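Local coordinates for protein N-formylglutamate amidohydrolase (Ralstonia eutropha, PDB 2Q7S) that binds a zinc ion and probably acts as a hydrolase of the N-formylglutamate amidohydrolase family, at residues G164-N176 with R243-Y256. Sequence-based numbering, arbitrary orientation.
Sequences GAVWHLNLHSMPN and RRNSLQIEIRRPLY. With ZN (zinc ion), chain C.
Two neighbouring parallel strands in the middle of a mixed beta sheet, 166-174 and 244-252, form a worked example of how a protein of the zinc exopeptidase clan places a metal ligand: strand 166-174 brings His172 to the zinc near its C-terminal end, and strand 244-252 packs beside it. The strands run in register from Val166 beside Arg244 to Met174 beside Arg252, joined by a regular ladder of backbone hydrogen bonds. Near its start Val166 O is gripped twice, by Asn245 N and by Asn245 ND2 (3.0 Å), which arrive from opposite faces of the carbonyl plane. The Asn245 side-chain amide lies nearly parallel to the Trp167 indole (14°), its ND2 over the rim of one face.

Polar pairs line the face that leads to the metal. His168 ND1 and Ser246 OG share a hydrogen bond of 2.7 Å near the imidazole plane, while His168 NE2 turns to Asp29. Farther along, His172 binds zinc through ND1 at 2.0 Å, with His32 and Asp55 completing the protein ligands. With ND1 on the metal, NE2 donates to Asn170 OD1 at 2.7 Å, which should fix the ring's rotation, although the donor stands above the amide's carbonyl plane. Gln248 reaches over the rim of one imidazole face, its amide tilted 34° to the ring, and its NE2 donates a hydrogen bond to Glu250 OE2, on the anti lone pair, at 2.9 Å. A bend at chi2 (-103°) brings the Glu250 carboxylate back beside His172, its OE1 3.3 Å from His172 CB.

Leucines and isoleucines pack on the other face, Leu169 CD2 against Leu247 CB. Beyond them Arg253, whose NH2 forms a salt bridge with the zinc ligand Asp55, is steadied as a second-shell group: Pro175 CD lies over its guanidinium, and Arg253 NE donates in plane to Ser173 OG (3.0 Å). Tyr256 OH, also hydrogen-bonded to Thr56 O, accepts from Ser173 OG at 2.7 Å.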
ATOM      1  N   GLY A 164       1.903  23.242  -4.549  1.00 14.26           N
ATOM      2  CA  GLY A 164       2.688  23.666  -3.390  1.00 12.70           C
ATOM      3  C   GLY A 164       2.386  22.900  -2.136  1.00 15.03           C
ATOM      4  O   GLY A 164       2.856  23.264  -1.087  1.00 17.92           O
ATOM      5  N   ALA A 165       1.653  21.797  -2.266  1.00 17.71           N
ATOM      6  CA  ALA A 165       1.395  20.861  -1.203  1.00 15.92           C
ATOM      7  C   ALA A 165       1.023  19.546  -1.868  1.00 15.95           C
ATOM      8  O   ALA A 165       0.629  19.519  -3.032  1.00 15.53           O
ATOM      9  CB  ALA A 165       0.264  21.355  -0.329  1.00 15.80           C
ATOM     10  N   VAL A 166       1.100  18.458  -1.110  1.00 18.36           N
ATOM     11  CA  VAL A 166       0.616  17.177  -1.562  1.00 14.63           C
ATOM     12  C   VAL A 166       0.174  16.323  -0.355  1.00 15.36           C
ATOM     13  O   VAL A 166       0.725  16.387   0.759  1.00 17.12           O
ATOM     14  CB  VAL A 166       1.702  16.447  -2.432  1.00 17.63           C
ATOM     15  CG1 VAL A 166       2.944  16.120  -1.602  1.00 16.35           C
ATOM     16  CG2 VAL A 166       1.125  15.209  -3.124  1.00 14.98           C
ATOM     17  N   TRP A 167      -0.835  15.529  -0.593  1.00 12.57           N
ATOM     18  CA  TRP A 167      -1.344  14.564   0.384  1.00 14.06           C
ATOM     19  C   TRP A 167      -1.351  13.215  -0.299  1.00 13.03           C
ATOM     20  O   TRP A 167      -2.063  13.019  -1.299  1.00 16.50           O
ATOM     21  CB  TRP A 167      -2.750  14.955   0.855  1.00 16.52           C
ATOM     22  CG  TRP A 167      -2.786  16.161   1.782  1.00 16.16           C
ATOM     23  CD1 TRP A 167      -2.794  16.151   3.136  1.00 19.53           C
ATOM     24  CD2 TRP A 167      -2.787  17.545   1.394  1.00 20.90           C
ATOM     25  NE1 TRP A 167      -2.828  17.430   3.621  1.00 19.85           N
ATOM     26  CE2 TRP A 167      -2.816  18.307   2.577  1.00 15.62           C
ATOM     27  CE3 TRP A 167      -2.750  18.210   0.158  1.00 14.10           C
ATOM     28  CZ2 TRP A 167      -2.801  19.691   2.569  1.00 20.02           C
ATOM     29  CZ3 TRP A 167      -2.748  19.586   0.143  1.00 18.72           C
ATOM     30  CH2 TRP A 167      -2.775  20.318   1.345  1.00 22.37           C
ATOM     31  N   HIS A 168      -0.484  12.323   0.197  1.00 15.25           N
ATOM     32  CA  HIS A 168      -0.308  10.992  -0.320  1.00 14.53           C
ATOM     33  C   HIS A 168      -0.998   9.969   0.614  1.00 14.60           C
ATOM     34  O   HIS A 168      -0.762  10.009   1.801  1.00 16.97           O
ATOM     35  CB  HIS A 168       1.170  10.705  -0.393  1.00 16.14           C
ATOM     36  CG  HIS A 168       1.484   9.273  -0.636  1.00 13.66           C
ATOM     37  ND1 HIS A 168       2.365   8.562   0.138  1.00 15.98           N
ATOM     38  CD2 HIS A 168       1.018   8.415  -1.568  1.00 16.11           C
ATOM     39  CE1 HIS A 168       2.457   7.328  -0.327  1.00 21.28           C
ATOM     40  NE2 HIS A 168       1.655   7.221  -1.372  1.00 10.19           N
ATOM     41  N   LEU A 169      -1.847   9.093   0.063  1.00 15.37           N
ATOM     42  CA  LEU A 169      -2.442   7.941   0.793  1.00 16.27           C
ATOM     43  C   LEU A 169      -1.842   6.646   0.224  1.00 17.98           C
ATOM     44  O   LEU A 169      -1.886   6.396  -0.960  1.00 18.69           O
ATOM     45  CB  LEU A 169      -3.955   7.923   0.727  1.00 17.40           C
ATOM     46  CG  LEU A 169      -4.756   9.184   1.117  1.00 19.54           C
ATOM     47  CD1 LEU A 169      -6.289   8.959   1.040  1.00 17.58           C
ATOM     48  CD2 LEU A 169      -4.338   9.694   2.502  1.00 16.15           C
ATOM     49  N   ASN A 170      -1.242   5.865   1.099  1.00 16.75           N
ATOM     50  CA  ASN A 170      -0.696   4.547   0.816  1.00 16.37           C
ATOM     51  C   ASN A 170      -1.721   3.494   1.321  1.00 15.73           C
ATOM     52  O   ASN A 170      -2.012   3.422   2.513  1.00 18.04           O
ATOM     53  CB  ASN A 170       0.678   4.466   1.545  1.00 16.83           C
ATOM     54  CG  ASN A 170       1.473   3.245   1.189  1.00 20.59           C
ATOM     55  OD1 ASN A 170       1.701   2.382   2.043  1.00 23.52           O
ATOM     56  ND2 ASN A 170       1.922   3.160  -0.041  1.00 16.10           N
ATOM     57  N   LEU A 171      -2.295   2.701   0.415  1.00 17.21           N
ATOM     58  CA  LEU A 171      -3.518   2.004   0.669  1.00 18.39           C
ATOM     59  C   LEU A 171      -3.293   0.511   0.784  1.00 17.61           C
ATOM     60  O   LEU A 171      -2.669  -0.077  -0.097  1.00 15.05           O
ATOM     61  CB  LEU A 171      -4.520   2.292  -0.504  1.00 17.53           C
ATOM     62  CG  LEU A 171      -4.811   3.772  -0.788  1.00 15.80           C
ATOM     63  CD1 LEU A 171      -5.723   3.967  -2.028  1.00 18.13           C
ATOM     64  CD2 LEU A 171      -5.398   4.465   0.414  1.00 19.53           C
ATOM     65  N   HIS A 172      -3.877  -0.110   1.826  1.00 17.84           N
ATOM     66  CA  HIS A 172      -3.662  -1.522   2.133  1.00 14.38           C
ATOM     67  C   HIS A 172      -4.893  -2.179   2.691  1.00 14.66           C
ATOM     68  O   HIS A 172      -5.884  -1.531   3.038  1.00 14.45           O
ATOM     69  CB  HIS A 172      -2.526  -1.685   3.188  1.00 14.40           C
ATOM     70  CG  HIS A 172      -1.240  -1.160   2.715  1.00 19.51           C
ATOM     71  ND1 HIS A 172      -0.274  -1.966   2.147  1.00 19.43           N
ATOM     72  CD2 HIS A 172      -0.799   0.108   2.611  1.00 17.17           C
ATOM     73  CE1 HIS A 172       0.722  -1.204   1.746  1.00 24.97           C
ATOM     74  NE2 HIS A 172       0.428   0.052   2.013  1.00 18.84           N
ATOM     75  N   SER A 173      -4.825  -3.491   2.718  1.00 16.57           N
ATOM     76  CA  SER A 173      -5.672  -4.293   3.598  1.00 14.96           C
ATOM     77  C   SER A 173      -4.828  -5.299   4.384  1.00 16.84           C
ATOM     78  O   SER A 173      -3.757  -5.707   3.972  1.00 21.46           O
ATOM     79  CB  SER A 173      -6.755  -5.008   2.783  1.00 15.52           C
ATOM     80  OG  SER A 173      -6.193  -6.028   2.005  1.00 12.32           O
HETATM   81  N   MSE A 174      -5.390  -5.783   5.459  1.00 16.43           N
HETATM   82  CA  MSE A 174      -4.677  -6.624   6.368  1.00 16.35           C
HETATM   83  C   MSE A 174      -5.567  -7.796   6.812  1.00 17.21           C
HETATM   84  O   MSE A 174      -6.817  -7.663   6.895  1.00 21.14           O
HETATM   85  CB  MSE A 174      -4.214  -5.769   7.559  1.00 18.56           C
HETATM   86  CG  MSE A 174      -5.279  -4.910   8.144  1.00 11.11           C
HETATM   87 SE   MSE A 174      -4.730  -3.960   9.756  0.75 14.08          SE
HETATM   88  CE  MSE A 174      -6.567  -3.481  10.094  1.00 10.92           C
ATOM     89  N   PRO A 175      -4.942  -8.946   7.118  1.00 16.08           N
ATOM     90  CA  PRO A 175      -5.676 -10.092   7.613  1.00 16.64           C
ATOM     91  C   PRO A 175      -6.117  -9.926   9.048  1.00 19.67           C
ATOM     92  O   PRO A 175      -5.583  -9.083   9.795  1.00 21.83           O
ATOM     93  CB  PRO A 175      -4.656 -11.232   7.479  1.00 18.36           C
ATOM     94  CG  PRO A 175      -3.368 -10.557   7.614  1.00 17.25           C
ATOM     95  CD  PRO A 175      -3.507  -9.229   6.982  1.00 18.18           C
ATOM     96  N   ASN A 176      -7.094 -10.726   9.445  1.00 20.05           N
ATOM     97  CA  ASN A 176      -7.660 -10.594  10.751  1.00 19.52           C
ATOM     98  C   ASN A 176      -6.631 -10.932  11.834  1.00 19.89           C
ATOM     99  O   ASN A 176      -6.643 -10.393  12.942  1.00 20.56           O
ATOM    100  CB  ASN A 176      -8.896 -11.483  10.847  1.00 24.10           C
ATOM    101  CG  ASN A 176     -10.085 -10.770  11.452  1.00 24.91           C
ATOM    102  OD1 ASN A 176     -10.186  -9.550  11.399  1.00 26.47           O
ATOM    103  ND2 ASN A 176     -10.986 -11.532  12.039  1.00 25.59           N
ATOM    104  N   ARG A 243       5.084  20.785   3.579  1.00 15.41           N
ATOM    105  CA  ARG A 243       3.744  20.633   3.029  1.00 15.59           C
ATOM    106  C   ARG A 243       3.544  19.391   2.166  1.00 12.83           C
ATOM    107  O   ARG A 243       2.660  19.340   1.283  1.00 13.59           O
ATOM    108  CB  ARG A 243       3.315  21.909   2.324  1.00 16.37           C
ATOM    109  CG  ARG A 243       3.420  23.102   3.248  1.00 18.30           C
ATOM    110  CD  ARG A 243       3.122  24.394   2.538  1.00 22.36           C
ATOM    111  NE  ARG A 243       1.831  24.405   1.842  1.00 27.83           N
ATOM    112  CZ  ARG A 243       0.644  24.312   2.439  1.00 23.76           C
ATOM    113  NH1 ARG A 243       0.544  24.200   3.754  1.00 38.73           N
ATOM    114  NH2 ARG A 243      -0.461  24.364   1.717  1.00 18.90           N
ATOM    115  N   ARG A 244       4.342  18.374   2.457  1.00 12.25           N
ATOM    116  CA  ARG A 244       4.249  17.072   1.824  1.00 13.26           C
ATOM    117  C   ARG A 244       3.777  16.146   2.939  1.00 12.83           C
ATOM    118  O   ARG A 244       4.358  16.129   4.017  1.00 14.16           O
ATOM    119  CB  ARG A 244       5.590  16.622   1.281  1.00 12.15           C
ATOM    120  CG  ARG A 244       6.207  17.560   0.240  1.00 12.16           C
ATOM    121  CD  ARG A 244       7.662  17.320   0.098  1.00 11.23           C
ATOM    122  NE  ARG A 244       8.210  17.994  -1.085  1.00 13.98           N
ATOM    123  CZ  ARG A 244       8.187  17.487  -2.319  1.00 13.14           C
ATOM    124  NH1 ARG A 244       7.636  16.314  -2.562  1.00 15.45           N
ATOM    125  NH2 ARG A 244       8.706  18.167  -3.334  1.00 13.82           N
ATOM    126  N   ASN A 245       2.716  15.404   2.677  1.00 14.61           N
ATOM    127  CA  ASN A 245       2.038  14.597   3.702  1.00 14.65           C
ATOM    128  C   ASN A 245       1.847  13.183   3.195  1.00 15.31           C
ATOM    129  O   ASN A 245       1.476  12.978   2.054  1.00 17.91           O
ATOM    130  CB  ASN A 245       0.661  15.212   4.037  1.00 14.14           C
ATOM    131  CG  ASN A 245       0.758  16.656   4.489  1.00 12.09           C
ATOM    132  OD1 ASN A 245       1.061  16.937   5.647  1.00 20.12           O
ATOM    133  ND2 ASN A 245       0.610  17.576   3.538  1.00 14.40           N
ATOM    134  N   SER A 246       2.049  12.216   4.069  1.00 16.54           N
ATOM    135  CA  SER A 246       1.825  10.827   3.724  1.00 16.84           C
ATOM    136  C   SER A 246       1.141  10.123   4.918  1.00 14.90           C
ATOM    137  O   SER A 246       1.530  10.271   6.134  1.00 13.77           O
ATOM    138  CB  SER A 246       3.152  10.156   3.366  1.00 18.15           C
ATOM    139  OG  SER A 246       3.009   8.925   2.689  1.00 12.75           O
ATOM    140  N   LEU A 247       0.166   9.317   4.558  1.00 12.69           N
ATOM    141  CA  LEU A 247      -0.614   8.505   5.509  1.00 13.84           C
ATOM    142  C   LEU A 247      -0.811   7.073   4.979  1.00 16.32           C
ATOM    143  O   LEU A 247      -1.349   6.889   3.894  1.00 18.71           O
ATOM    144  CB  LEU A 247      -1.979   9.185   5.710  1.00 15.14           C
ATOM    145  CG  LEU A 247      -2.928   8.514   6.721  1.00 12.61           C
ATOM    146  CD1 LEU A 247      -2.275   8.546   8.132  1.00 12.87           C
ATOM    147  CD2 LEU A 247      -4.276   9.256   6.675  1.00 16.44           C
ATOM    148  N   GLN A 248      -0.400   6.049   5.734  1.00 17.72           N
ATOM    149  CA  GLN A 248      -0.688   4.670   5.323  1.00 18.33           C
ATOM    150  C   GLN A 248      -2.052   4.291   5.899  1.00 18.69           C
ATOM    151  O   GLN A 248      -2.309   4.517   7.069  1.00 15.84           O
ATOM    152  CB  GLN A 248       0.396   3.740   5.828  1.00 17.90           C
ATOM    153  CG  GLN A 248       0.369   2.364   5.232  1.00 18.71           C
ATOM    154  CD  GLN A 248       1.642   1.579   5.471  1.00 23.93           C
ATOM    155  OE1 GLN A 248       2.752   2.090   5.311  1.00 24.96           O
ATOM    156  NE2 GLN A 248       1.486   0.324   5.865  1.00 26.93           N
ATOM    157  N   ILE A 249      -2.947   3.754   5.080  1.00 17.11           N
ATOM    158  CA  ILE A 249      -4.280   3.308   5.558  1.00 17.99           C
ATOM    159  C   ILE A 249      -4.495   1.821   5.320  1.00 19.86           C
ATOM    160  O   ILE A 249      -4.457   1.343   4.133  1.00 13.86           O
ATOM    161  CB  ILE A 249      -5.453   4.072   4.848  1.00 19.09           C
ATOM    162  CG1 ILE A 249      -5.274   5.597   4.990  1.00 17.84           C
ATOM    163  CG2 ILE A 249      -6.800   3.586   5.408  1.00 17.10           C
ATOM    164  CD1 ILE A 249      -6.453   6.447   4.442  1.00 18.70           C
ATOM    165  N   GLU A 250      -4.798   1.101   6.409  1.00 19.21           N
ATOM    166  CA  GLU A 250      -4.973  -0.363   6.356  1.00 20.95           C
ATOM    167  C   GLU A 250      -6.402  -0.772   6.707  1.00 19.41           C
ATOM    168  O   GLU A 250      -6.897  -0.366   7.707  1.00 14.32           O
ATOM    169  CB  GLU A 250      -4.014  -1.025   7.346  1.00 22.12           C
ATOM    170  CG  GLU A 250      -2.557  -0.744   7.115  1.00 22.94           C
ATOM    171  CD  GLU A 250      -1.817  -1.866   6.468  1.00 21.83           C
ATOM    172  OE1 GLU A 250      -2.425  -2.926   6.202  1.00 31.40           O
ATOM    173  OE2 GLU A 250      -0.618  -1.679   6.195  1.00 31.53           O
ATOM    174  N   ILE A 251      -7.034  -1.587   5.865  1.00 19.07           N
ATOM    175  CA  ILE A 251      -8.380  -2.055   6.053  1.00 16.78           C
ATOM    176  C   ILE A 251      -8.403  -3.549   6.433  1.00 15.23           C
ATOM    177  O   ILE A 251      -7.894  -4.414   5.697  1.00 15.54           O
ATOM    178  CB  ILE A 251      -9.192  -1.847   4.722  1.00 15.52           C
ATOM    179  CG1 ILE A 251      -9.209  -0.375   4.320  1.00 17.80           C
ATOM    180  CG2 ILE A 251     -10.599  -2.366   4.800  1.00 15.77           C
ATOM    181  CD1 ILE A 251      -9.957  -0.132   3.052  1.00 16.37           C
ATOM    182  N   ARG A 252      -9.060  -3.870   7.542  1.00 13.21           N
ATOM    183  CA  ARG A 252      -9.279  -5.265   7.944  1.00 10.69           C
ATOM    184  C   ARG A 252     -10.082  -5.995   6.824  1.00 10.42           C
ATOM    185  O   ARG A 252     -11.230  -5.706   6.528  1.00 13.16           O
ATOM    186  CB  ARG A 252     -10.024  -5.310   9.280  1.00 12.87           C
ATOM    187  CG  ARG A 252      -9.955  -6.601  10.076  1.00 13.53           C
ATOM    188  CD  ARG A 252     -10.467  -6.378  11.510  1.00 13.23           C
ATOM    189  NE  ARG A 252     -11.881  -5.987  11.589  1.00 17.47           N
ATOM    190  CZ  ARG A 252     -12.884  -6.857  11.710  1.00 18.98           C
ATOM    191  NH1 ARG A 252     -12.651  -8.161  11.708  1.00 20.04           N
ATOM    192  NH2 ARG A 252     -14.124  -6.430  11.819  1.00 19.72           N
ATOM    193  N   ARG A 253      -9.454  -6.992   6.239  1.00 14.13           N
ATOM    194  CA  ARG A 253      -9.942  -7.714   5.067  1.00 12.76           C
ATOM    195  C   ARG A 253     -11.335  -8.305   5.136  1.00 14.32           C
ATOM    196  O   ARG A 253     -12.047  -8.231   4.127  1.00 16.74           O
ATOM    197  CB  ARG A 253      -8.920  -8.808   4.676  1.00 10.54           C
ATOM    198  CG  ARG A 253      -7.760  -8.250   3.880  1.00 11.50           C
ATOM    199  CD  ARG A 253      -6.621  -9.269   3.771  1.00 11.89           C
ATOM    200  NE  ARG A 253      -5.394  -8.689   3.244  1.00 13.08           N
ATOM    201  CZ  ARG A 253      -4.234  -9.351   3.262  1.00  5.32           C
ATOM    202  NH1 ARG A 253      -4.202 -10.578   3.723  1.00 12.60           N
ATOM    203  NH2 ARG A 253      -3.154  -8.803   2.784  1.00  9.67           N
ATOM    204  N   PRO A 254     -11.747  -8.884   6.306  1.00 15.62           N
ATOM    205  CA  PRO A 254     -13.096  -9.451   6.443  1.00 16.89           C
ATOM    206  C   PRO A 254     -14.193  -8.474   6.123  1.00 14.38           C
ATOM    207  O   PRO A 254     -15.265  -8.883   5.692  1.00 14.02           O
ATOM    208  CB  PRO A 254     -13.167  -9.912   7.912  1.00 16.48           C
ATOM    209  CG  PRO A 254     -11.848 -10.147   8.294  1.00 18.40           C
ATOM    210  CD  PRO A 254     -10.987  -9.100   7.541  1.00 16.03           C
ATOM    211  N   LEU A 255     -13.895  -7.190   6.282  1.00 18.71           N
ATOM    212  CA  LEU A 255     -14.818  -6.111   5.930  1.00 16.41           C
ATOM    213  C   LEU A 255     -15.293  -6.123   4.479  1.00 15.43           C
ATOM    214  O   LEU A 255     -16.301  -5.520   4.165  1.00 18.00           O
ATOM    215  CB  LEU A 255     -14.176  -4.754   6.208  1.00 18.09           C
ATOM    216  CG  LEU A 255     -13.880  -4.388   7.667  1.00 19.26           C
ATOM    217  CD1 LEU A 255     -13.301  -2.993   7.715  1.00 19.69           C
ATOM    218  CD2 LEU A 255     -15.128  -4.458   8.483  1.00 19.52           C
ATOM    219  N   TYR A 256     -14.531  -6.725   3.576  1.00 16.42           N
ATOM    220  CA  TYR A 256     -14.881  -6.673   2.158  1.00 15.49           C
ATOM    221  C   TYR A 256     -14.682  -7.943   1.343  1.00 14.08           C
ATOM    222  O   TYR A 256     -15.284  -8.062   0.286  1.00 13.68           O
ATOM    223  CB  TYR A 256     -14.137  -5.502   1.489  1.00 16.62           C
ATOM    224  CG  TYR A 256     -12.664  -5.687   1.293  1.00 14.25           C
ATOM    225  CD1 TYR A 256     -11.768  -5.290   2.267  1.00 15.24           C
ATOM    226  CD2 TYR A 256     -12.179  -6.228   0.127  1.00 16.85           C
ATOM    227  CE1 TYR A 256     -10.402  -5.418   2.062  1.00 19.57           C
ATOM    228  CE2 TYR A 256     -10.839  -6.398  -0.083  1.00 15.52           C
ATOM    229  CZ  TYR A 256      -9.936  -5.973   0.897  1.00  7.50           C
ATOM    230  OH  TYR A 256      -8.586  -6.127   0.670  1.00 16.60           O
TER
HETATM  231 ZN    ZN C 400      -0.387  -3.940   2.010  1.00 27.23          ZN